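Local coordinates for teicoplanin pseudoaglycone deacetylases Orf2 (Actinoplanes teichomyceticus, PDB 3DFF), which is a zinc-dependent deacetylase that probably removes the acetyl group from the teicoplanin pseudoaglycone, at residues R75-R87 and Q221-M233. Residues are numbered along the deposited sequence; the frame is centred on the assembly and turned at random.
Sequences RRKEDIAALDHLR and QKFQAVERYSSQM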
ATOM      1  N   ARG A  75      -7.236   9.868  -8.326  1.00 18.95           N
ATOM      2  CA  ARG A  75      -6.348   9.304  -7.320  1.00 18.17           C
ATOM      3  C   ARG A  75      -4.891   9.301  -7.757  1.00 17.41           C
ATOM      4  O   ARG A  75      -3.968   9.474  -6.944  1.00 17.58           O
ATOM      5  CB  ARG A  75      -6.823   7.895  -6.928  1.00 18.56           C
ATOM      6  CG  ARG A  75      -8.145   7.912  -6.178  1.00 19.13           C
ATOM      7  CD  ARG A  75      -8.431   6.552  -5.553  1.00 20.04           C
ATOM      8  NE  ARG A  75      -7.498   6.248  -4.471  1.00 22.34           N
ATOM      9  CZ  ARG A  75      -7.449   5.075  -3.840  1.00 24.20           C
ATOM     10  NH1 ARG A  75      -8.260   4.095  -4.206  1.00 24.91           N
ATOM     11  NH2 ARG A  75      -6.575   4.872  -2.864  1.00 23.54           N
ATOM     12  N   ARG A  76      -4.670   9.115  -9.059  1.00 16.64           N
ATOM     13  CA  ARG A  76      -3.324   9.179  -9.582  1.00 17.46           C
ATOM     14  C   ARG A  76      -2.780  10.585  -9.406  1.00 17.37           C
ATOM     15  O   ARG A  76      -1.612  10.736  -9.044  1.00 18.57           O
ATOM     16  CB  ARG A  76      -3.289   8.832 -11.067  1.00 16.86           C
ATOM     17  CG  ARG A  76      -3.234   7.342 -11.327  1.00 16.79           C
ATOM     18  CD  ARG A  76      -3.154   7.109 -12.835  1.00 19.07           C
ATOM     19  NE  ARG A  76      -3.073   5.687 -13.153  1.00 19.96           N
ATOM     20  CZ  ARG A  76      -2.590   5.211 -14.298  1.00 21.62           C
ATOM     21  NH1 ARG A  76      -2.102   6.049 -15.206  1.00 24.03           N
ATOM     22  NH2 ARG A  76      -2.559   3.911 -14.523  1.00 23.15           N
ATOM     23  N   LYS A  77      -3.610  11.596  -9.676  1.00 18.69           N
ATOM     24  CA  LYS A  77      -3.166  12.995  -9.511  1.00 18.88           C
ATOM     25  C   LYS A  77      -2.847  13.307  -8.052  1.00 19.18           C
ATOM     26  O   LYS A  77      -1.844  13.966  -7.765  1.00 19.90           O
ATOM     27  CB  LYS A  77      -4.186  13.988 -10.067  1.00 19.79           C
ATOM     28  CG  LYS A  77      -4.283  13.920 -11.584  1.00 22.05           C
ATOM     29  CD  LYS A  77      -5.259  14.956 -12.121  1.00 28.12           C
ATOM     30  CE  LYS A  77      -5.217  14.972 -13.642  1.00 30.72           C
ATOM     31  NZ  LYS A  77      -6.305  15.820 -14.206  1.00 32.66           N
ATOM     32  N   GLU A  78      -3.666  12.794  -7.132  1.00 18.91           N
ATOM     33  CA  GLU A  78      -3.382  12.939  -5.696  1.00 18.90           C
ATOM     34  C   GLU A  78      -2.048  12.321  -5.318  1.00 18.54           C
ATOM     35  O   GLU A  78      -1.273  12.917  -4.554  1.00 18.71           O
ATOM     36  CB  GLU A  78      -4.474  12.282  -4.844  1.00 18.66           C
ATOM     37  CG  GLU A  78      -5.783  12.985  -4.858  1.00 21.07           C
ATOM     38  CD  GLU A  78      -6.870  12.238  -4.106  1.00 20.34           C
ATOM     39  OE1 GLU A  78      -6.660  11.081  -3.659  1.00 19.65           O
ATOM     40  OE2 GLU A  78      -7.961  12.818  -4.002  1.00 22.82           O
ATOM     41  N   ASP A  79      -1.783  11.121  -5.841  1.00 18.00           N
ATOM     42  CA  ASP A  79      -0.568  10.390  -5.538  1.00 17.79           C
ATOM     43  C   ASP A  79       0.661  11.158  -6.031  1.00 18.65           C
ATOM     44  O   ASP A  79       1.687  11.223  -5.353  1.00 19.38           O
ATOM     45  CB  ASP A  79      -0.633   9.010  -6.185  1.00 17.76           C
ATOM     46  CG  ASP A  79       0.511   8.109  -5.783  1.00 19.23           C
ATOM     47  OD1 ASP A  79       0.659   7.780  -4.571  1.00 19.27           O
ATOM     48  OD2 ASP A  79       1.263   7.687  -6.681  1.00 19.40           O
ATOM     49  N   ILE A  80       0.552  11.750  -7.217  1.00 19.06           N
ATOM     50  CA  ILE A  80       1.672  12.509  -7.759  1.00 19.74           C
ATOM     51  C   ILE A  80       1.946  13.748  -6.897  1.00 19.45           C
ATOM     52  O   ILE A  80       3.111  14.039  -6.617  1.00 21.41           O
ATOM     53  CB  ILE A  80       1.409  12.894  -9.221  1.00 18.99           C
ATOM     54  CG1 ILE A  80       1.376  11.617 -10.079  1.00 19.37           C
ATOM     55  CG2 ILE A  80       2.472  13.881  -9.744  1.00 22.12           C
ATOM     56  CD1 ILE A  80       0.807  11.853 -11.491  1.00 20.49           C
ATOM     57  N   ALA A  81       0.893  14.428  -6.464  1.00 19.73           N
ATOM     58  CA  ALA A  81       1.023  15.577  -5.550  1.00 19.77           C
ATOM     59  C   ALA A  81       1.676  15.131  -4.234  1.00 20.69           C
ATOM     60  O   ALA A  81       2.647  15.741  -3.782  1.00 20.37           O
ATOM     61  CB  ALA A  81      -0.316  16.235  -5.311  1.00 20.59           C
ATOM     62  N   ALA A  82       1.185  14.030  -3.650  1.00 19.70           N
ATOM     63  CA  ALA A  82       1.721  13.536  -2.377  1.00 19.73           C
ATOM     64  C   ALA A  82       3.199  13.197  -2.475  1.00 19.83           C
ATOM     65  O   ALA A  82       4.001  13.662  -1.647  1.00 21.10           O
ATOM     66  CB  ALA A  82       0.915  12.319  -1.878  1.00 20.04           C
ATOM     67  N   LEU A  83       3.566  12.420  -3.496  1.00 19.01           N
ATOM     68  CA  LEU A  83       4.945  11.980  -3.700  1.00 20.19           C
ATOM     69  C   LEU A  83       5.851  13.163  -4.111  1.00 21.18           C
ATOM     70  O   LEU A  83       6.990  13.253  -3.636  1.00 22.60           O
ATOM     71  CB  LEU A  83       4.999  10.825  -4.717  1.00 19.40           C
ATOM     72  CG  LEU A  83       4.243   9.580  -4.230  1.00 18.14           C
ATOM     73  CD1 LEU A  83       4.140   8.523  -5.308  1.00 18.96           C
ATOM     74  CD2 LEU A  83       4.948   9.007  -2.990  1.00 18.09           C
ATOM     75  N   ASP A  84       5.343  14.064  -4.949  1.00 22.93           N
ATOM     76  CA  ASP A  84       6.061  15.331  -5.247  1.00 24.22           C
ATOM     77  C   ASP A  84       6.361  16.088  -3.946  1.00 25.00           C
ATOM     78  O   ASP A  84       7.448  16.650  -3.787  1.00 24.25           O
ATOM     79  CB  ASP A  84       5.242  16.250  -6.163  1.00 25.40           C
ATOM     80  CG  ASP A  84       5.268  15.841  -7.631  1.00 26.01           C
ATOM     81  OD1 ASP A  84       6.011  14.931  -8.021  1.00 26.58           O
ATOM     82  OD2 ASP A  84       4.508  16.481  -8.406  1.00 30.09           O
ATOM     83  N   HIS A  85       5.412  16.087  -3.006  1.00 24.40           N
ATOM     84  CA  HIS A  85       5.622  16.780  -1.731  1.00 25.51           C
ATOM     85  C   HIS A  85       6.746  16.162  -0.907  1.00 25.65           C
ATOM     86  O   HIS A  85       7.484  16.895  -0.217  1.00 26.30           O
ATOM     87  CB  HIS A  85       4.339  16.862  -0.907  1.00 25.54           C
ATOM     88  CG  HIS A  85       4.399  17.892   0.180  1.00 27.48           C
ATOM     89  ND1 HIS A  85       4.277  19.245  -0.068  1.00 30.07           N
ATOM     90  CD2 HIS A  85       4.583  17.769   1.517  1.00 28.81           C
ATOM     91  CE1 HIS A  85       4.380  19.909   1.071  1.00 30.16           C
ATOM     92  NE2 HIS A  85       4.566  19.037   2.048  1.00 30.27           N
ATOM     93  N   LEU A  86       6.875  14.833  -0.974  1.00 25.46           N
ATOM     94  CA  LEU A  86       7.973  14.086  -0.320  1.00 25.55           C
ATOM     95  C   LEU A  86       9.272  14.167  -1.117  1.00 26.43           C
ATOM     96  O   LEU A  86      10.314  13.632  -0.701  1.00 26.26           O
ATOM     97  CB  LEU A  86       7.596  12.614  -0.111  1.00 25.84           C
ATOM     98  CG  LEU A  86       6.382  12.341   0.774  1.00 25.99           C
ATOM     99  CD1 LEU A  86       6.139  10.835   0.857  1.00 24.72           C
ATOM    100  CD2 LEU A  86       6.628  12.904   2.167  1.00 26.86           C
ATOM    101  N   ARG A  87       9.166  14.818  -2.277  1.00 26.86           N
ATOM    102  CA  ARG A  87      10.243  14.999  -3.251  1.00 28.18           C
ATOM    103  C   ARG A  87      10.740  13.661  -3.801  1.00 27.09           C
ATOM    104  O   ARG A  87      11.932  13.450  -4.005  1.00 28.21           O
ATOM    105  CB  ARG A  87      11.356  15.904  -2.673  1.00 27.31           C
ATOM    106  CG  ARG A  87      10.786  17.163  -2.004  1.00 30.08           C
ATOM    107  CD  ARG A  87      11.889  18.064  -1.458  1.00 31.11           C
ATOM    108  NE  ARG A  87      12.376  18.974  -2.489  1.00 39.29           N
ATOM    109  CZ  ARG A  87      12.261  20.301  -2.441  1.00 41.74           C
ATOM    110  NH1 ARG A  87      11.692  20.889  -1.395  1.00 43.30           N
ATOM    111  NH2 ARG A  87      12.736  21.042  -3.438  1.00 42.65           N
ATOM    112  N   GLN A 221       6.215  16.615   7.018  1.00 25.51           N
ATOM    113  CA  GLN A 221       6.224  16.428   5.569  1.00 25.18           C
ATOM    114  C   GLN A 221       5.326  15.251   5.206  1.00 24.49           C
ATOM    115  O   GLN A 221       4.473  15.366   4.324  1.00 24.09           O
ATOM    116  CB  GLN A 221       7.649  16.202   5.087  1.00 25.93           C
ATOM    117  CG  GLN A 221       7.810  16.290   3.587  1.00 28.87           C
ATOM    118  CD  GLN A 221       9.248  16.142   3.165  1.00 32.18           C
ATOM    119  OE1 GLN A 221      10.136  15.866   3.988  1.00 35.13           O
ATOM    120  NE2 GLN A 221       9.502  16.337   1.873  1.00 32.75           N
ATOM    121  N   LYS A 222       5.498  14.143   5.922  1.00 23.72           N
ATOM    122  CA  LYS A 222       4.631  12.974   5.757  1.00 22.63           C
ATOM    123  C   LYS A 222       3.158  13.366   5.889  1.00 22.35           C
ATOM    124  O   LYS A 222       2.346  13.069   5.016  1.00 22.50           O
ATOM    125  CB  LYS A 222       4.950  11.904   6.797  1.00 22.48           C
ATOM    126  CG  LYS A 222       4.044  10.645   6.650  1.00 21.45           C
ATOM    127  CD  LYS A 222       4.229   9.663   7.813  1.00 21.12           C
ATOM    128  CE  LYS A 222       3.212   8.522   7.714  1.00 22.02           C
ATOM    129  NZ  LYS A 222       3.574   7.335   8.556  1.00 21.59           N
ATOM    130  N   PHE A 223       2.793  13.997   7.004  1.00 22.02           N
ATOM    131  CA  PHE A 223       1.395  14.342   7.255  1.00 22.19           C
ATOM    132  C   PHE A 223       0.830  15.305   6.212  1.00 22.67           C
ATOM    133  O   PHE A 223      -0.314  15.155   5.803  1.00 23.22           O
ATOM    134  CB  PHE A 223       1.205  14.879   8.692  1.00 22.17           C
ATOM    135  CG  PHE A 223       1.318  13.816   9.776  1.00 23.36           C
ATOM    136  CD1 PHE A 223       1.729  12.513   9.491  1.00 22.75           C
ATOM    137  CD2 PHE A 223       1.030  14.149  11.101  1.00 23.35           C
ATOM    138  CE1 PHE A 223       1.844  11.539  10.510  1.00 23.57           C
ATOM    139  CE2 PHE A 223       1.142  13.196  12.119  1.00 23.96           C
ATOM    140  CZ  PHE A 223       1.549  11.893  11.832  1.00 23.46           C
ATOM    141  N   GLN A 224       1.636  16.283   5.774  1.00 22.89           N
ATOM    142  CA  GLN A 224       1.225  17.184   4.692  1.00 22.71           C
ATOM    143  C   GLN A 224       0.990  16.372   3.409  1.00 22.01           C
ATOM    144  O   GLN A 224       0.047  16.636   2.676  1.00 22.08           O
ATOM    145  CB  GLN A 224       2.282  18.260   4.436  1.00 24.05           C
ATOM    146  CG  GLN A 224       2.313  19.356   5.494  1.00 24.83           C
ATOM    147  CD  GLN A 224       3.610  20.141   5.509  1.00 30.34           C
ATOM    148  OE1 GLN A 224       4.424  20.061   4.586  1.00 31.71           O
ATOM    149  NE2 GLN A 224       3.813  20.907   6.576  1.00 31.32           N
ATOM    150  N   ALA A 225       1.846  15.388   3.161  1.00 21.72           N
ATOM    151  CA  ALA A 225       1.710  14.533   1.970  1.00 21.14           C
ATOM    152  C   ALA A 225       0.428  13.702   2.033  1.00 21.33           C
ATOM    153  O   ALA A 225      -0.320  13.624   1.051  1.00 21.83           O
ATOM    154  CB  ALA A 225       2.928  13.643   1.793  1.00 20.75           C
ATOM    155  N   VAL A 226       0.162  13.090   3.184  1.00 20.87           N
ATOM    156  CA  VAL A 226      -1.101  12.384   3.380  1.00 20.73           C
ATOM    157  C   VAL A 226      -2.287  13.281   3.006  1.00 21.34           C
ATOM    158  O   VAL A 226      -3.229  12.845   2.335  1.00 21.04           O
ATOM    159  CB  VAL A 226      -1.234  11.855   4.832  1.00 20.36           C
ATOM    160  CG1 VAL A 226      -2.633  11.319   5.098  1.00 20.42           C
ATOM    161  CG2 VAL A 226      -0.189  10.799   5.116  1.00 18.87           C
ATOM    162  N   GLU A 227      -2.228  14.565   3.367  1.00 21.21           N
ATOM    163  CA  GLU A 227      -3.331  15.462   3.068  1.00 22.31           C
ATOM    164  C   GLU A 227      -3.605  15.664   1.578  1.00 21.72           C
ATOM    165  O   GLU A 227      -4.674  16.154   1.212  1.00 23.70           O
ATOM    166  CB  GLU A 227      -3.121  16.814   3.760  1.00 22.52           C
ATOM    167  CG  GLU A 227      -3.189  16.676   5.260  1.00 25.73           C
ATOM    168  CD  GLU A 227      -3.013  17.989   5.982  1.00 30.93           C
ATOM    169  OE1 GLU A 227      -2.049  18.724   5.679  1.00 33.80           O
ATOM    170  OE2 GLU A 227      -3.847  18.280   6.859  1.00 33.15           O
ATOM    171  N   ARG A 228      -2.641  15.310   0.728  1.00 21.64           N
ATOM    172  CA  ARG A 228      -2.813  15.457  -0.712  1.00 21.67           C
ATOM    173  C   ARG A 228      -3.824  14.435  -1.203  1.00 21.38           C
ATOM    174  O   ARG A 228      -4.445  14.639  -2.245  1.00 21.88           O
ATOM    175  CB  ARG A 228      -1.488  15.295  -1.458  1.00 21.96           C
ATOM    176  CG  ARG A 228      -0.788  16.605  -1.769  1.00 23.67           C
ATOM    177  CD  ARG A 228      -0.295  17.278  -0.512  1.00 25.28           C
ATOM    178  NE  ARG A 228       0.414  18.529  -0.811  1.00 24.96           N
ATOM    179  CZ  ARG A 228       0.595  19.495   0.087  1.00 27.09           C
ATOM    180  NH1 ARG A 228       0.127  19.352   1.323  1.00 27.55           N
ATOM    181  NH2 ARG A 228       1.233  20.612  -0.253  1.00 27.08           N
ATOM    182  N   TYR A 229      -3.992  13.345  -0.445  1.00 20.58           N
ATOM    183  CA  TYR A 229      -4.993  12.327  -0.823  1.00 19.98           C
ATOM    184  C   TYR A 229      -6.376  12.751  -0.380  1.00 20.71           C
ATOM    185  O   TYR A 229      -6.990  12.116   0.500  1.00 21.04           O
ATOM    186  CB  TYR A 229      -4.632  10.937  -0.276  1.00 19.20           C
ATOM    187  CG  TYR A 229      -3.341  10.389  -0.814  1.00 17.99           C
ATOM    188  CD1 TYR A 229      -3.261   9.847  -2.109  1.00 18.23           C
ATOM    189  CD2 TYR A 229      -2.186  10.390  -0.031  1.00 18.61           C
ATOM    190  CE1 TYR A 229      -2.069   9.299  -2.592  1.00 18.14           C
ATOM    191  CE2 TYR A 229      -0.988   9.884  -0.514  1.00 18.83           C
ATOM    192  CZ  TYR A 229      -0.928   9.339  -1.803  1.00 18.18           C
ATOM    193  OH  TYR A 229       0.264   8.843  -2.241  1.00 18.17           O
ATOM    194  N   SER A 230      -6.878  13.819  -0.996  1.00 21.75           N
ATOM    195  CA  SER A 230      -8.143  14.434  -0.556  1.00 22.71           C
ATOM    196  C   SER A 230      -9.265  13.418  -0.532  1.00 22.02           C
ATOM    197  O   SER A 230     -10.083  13.418   0.382  1.00 22.72           O
ATOM    198  CB  SER A 230      -8.548  15.576  -1.481  1.00 23.12           C
ATOM    199  OG  SER A 230      -7.490  16.496  -1.625  1.00 27.70           O
ATOM    200  N   SER A 231      -9.290  12.537  -1.529  1.00 22.16           N
ATOM    201  CA  SER A 231     -10.389  11.576  -1.662  1.00 21.44           C
ATOM    202  C   SER A 231     -10.497  10.625  -0.467  1.00 22.44           C
ATOM    203  O   SER A 231     -11.565  10.089  -0.186  1.00 21.61           O
ATOM    204  CB  SER A 231     -10.208  10.751  -2.938  1.00 21.70           C
ATOM    205  OG  SER A 231      -8.996  10.031  -2.895  1.00 22.05           O
ATOM    206  N   GLN A 232      -9.380  10.417   0.223  1.00 22.60           N
ATOM    207  CA  GLN A 232      -9.295   9.455   1.304  1.00 23.52           C
ATOM    208  C   GLN A 232      -9.453  10.064   2.684  1.00 24.96           C
ATOM    209  O   GLN A 232      -9.587   9.339   3.661  1.00 25.43           O
ATOM    210  CB  GLN A 232      -7.950   8.728   1.231  1.00 23.32           C
ATOM    211  CG  GLN A 232      -7.673   8.105  -0.124  1.00 22.29           C
ATOM    212  CD  GLN A 232      -8.732   7.103  -0.548  1.00 22.12           C
ATOM    213  OE1 GLN A 232      -9.033   6.144   0.183  1.00 26.03           O
ATOM    214  NE2 GLN A 232      -9.297   7.306  -1.744  1.00 23.86           N
HETATM  215  N   MSE A 233      -9.448  11.388   2.773  1.00 27.12           N
HETATM  216  CA  MSE A 233      -9.453  12.028   4.087  1.00 29.73           C
HETATM  217  C   MSE A 233     -10.649  11.657   4.974  1.00 29.85           C
HETATM  218  O   MSE A 233     -10.463  11.275   6.136  1.00 29.91           O
HETATM  219  CB  MSE A 233      -9.265  13.540   3.970  1.00 31.09           C
HETATM  220  CG  MSE A 233      -7.802  13.980   3.746  1.00 36.82           C
HETATM  221 SE   MSE A 233      -6.427  13.003   4.787  1.00 52.11          SE
HETATM  222  CE  MSE A 233      -5.884  11.735   3.390  1.00 46.50           C
TER
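Glu-78 holds Ser-231 through both carboxylate oxygens: Ser-231 OG donates to the syn lone pair of Glu-78 OE1 at 2.7 Å, while Ser-231 N reaches Glu-78 OE2 at 2.8 Å from above the carboxylate plane. This ties the loop after helix 216-226 to helix 71-85 in the PIG-L type deacetylase fold, where the pieces 75-85 and 221-226 run nearly antiparallel (166°), their axes 8.5 Å apart at the closest point. Between them the backbones come closest at Ala-82 and Ala-225, whose small side chains permit a CA-CA distance of 4.5 Å. Tyr-229 wedges in beside this pair, Ala-82 CB lying 3.4 Å from Tyr-229 CE2. Its OH donates to the anti side of Asp-79 OD1, while Asp-79 OD2 bonds to His-92, so one carboxylate connects loop, helix and strand 89-92. Toward the zinc site, the Gln-232 amide stacks on one face of the Arg-75 guanidinium, planes 19° apart; the arginine also bonds to Leu-17 O and makes a cation-pi contact with Trp-63. At the other end, His-85 swings its ring across to helix 216-226, CG anti to the backbone N, and the Arg-228 guanidinium sits over one ring face, tilted 37° from it. In the plane of that ring, His-85 NE2 donates to a lone pair of Gln-224 OE1 at 2.7 Å. The last turn of helix 71-85 is gripped too: Gln-221 NE2 makes an almost straight bond, 3.0 Å, to His-85 O.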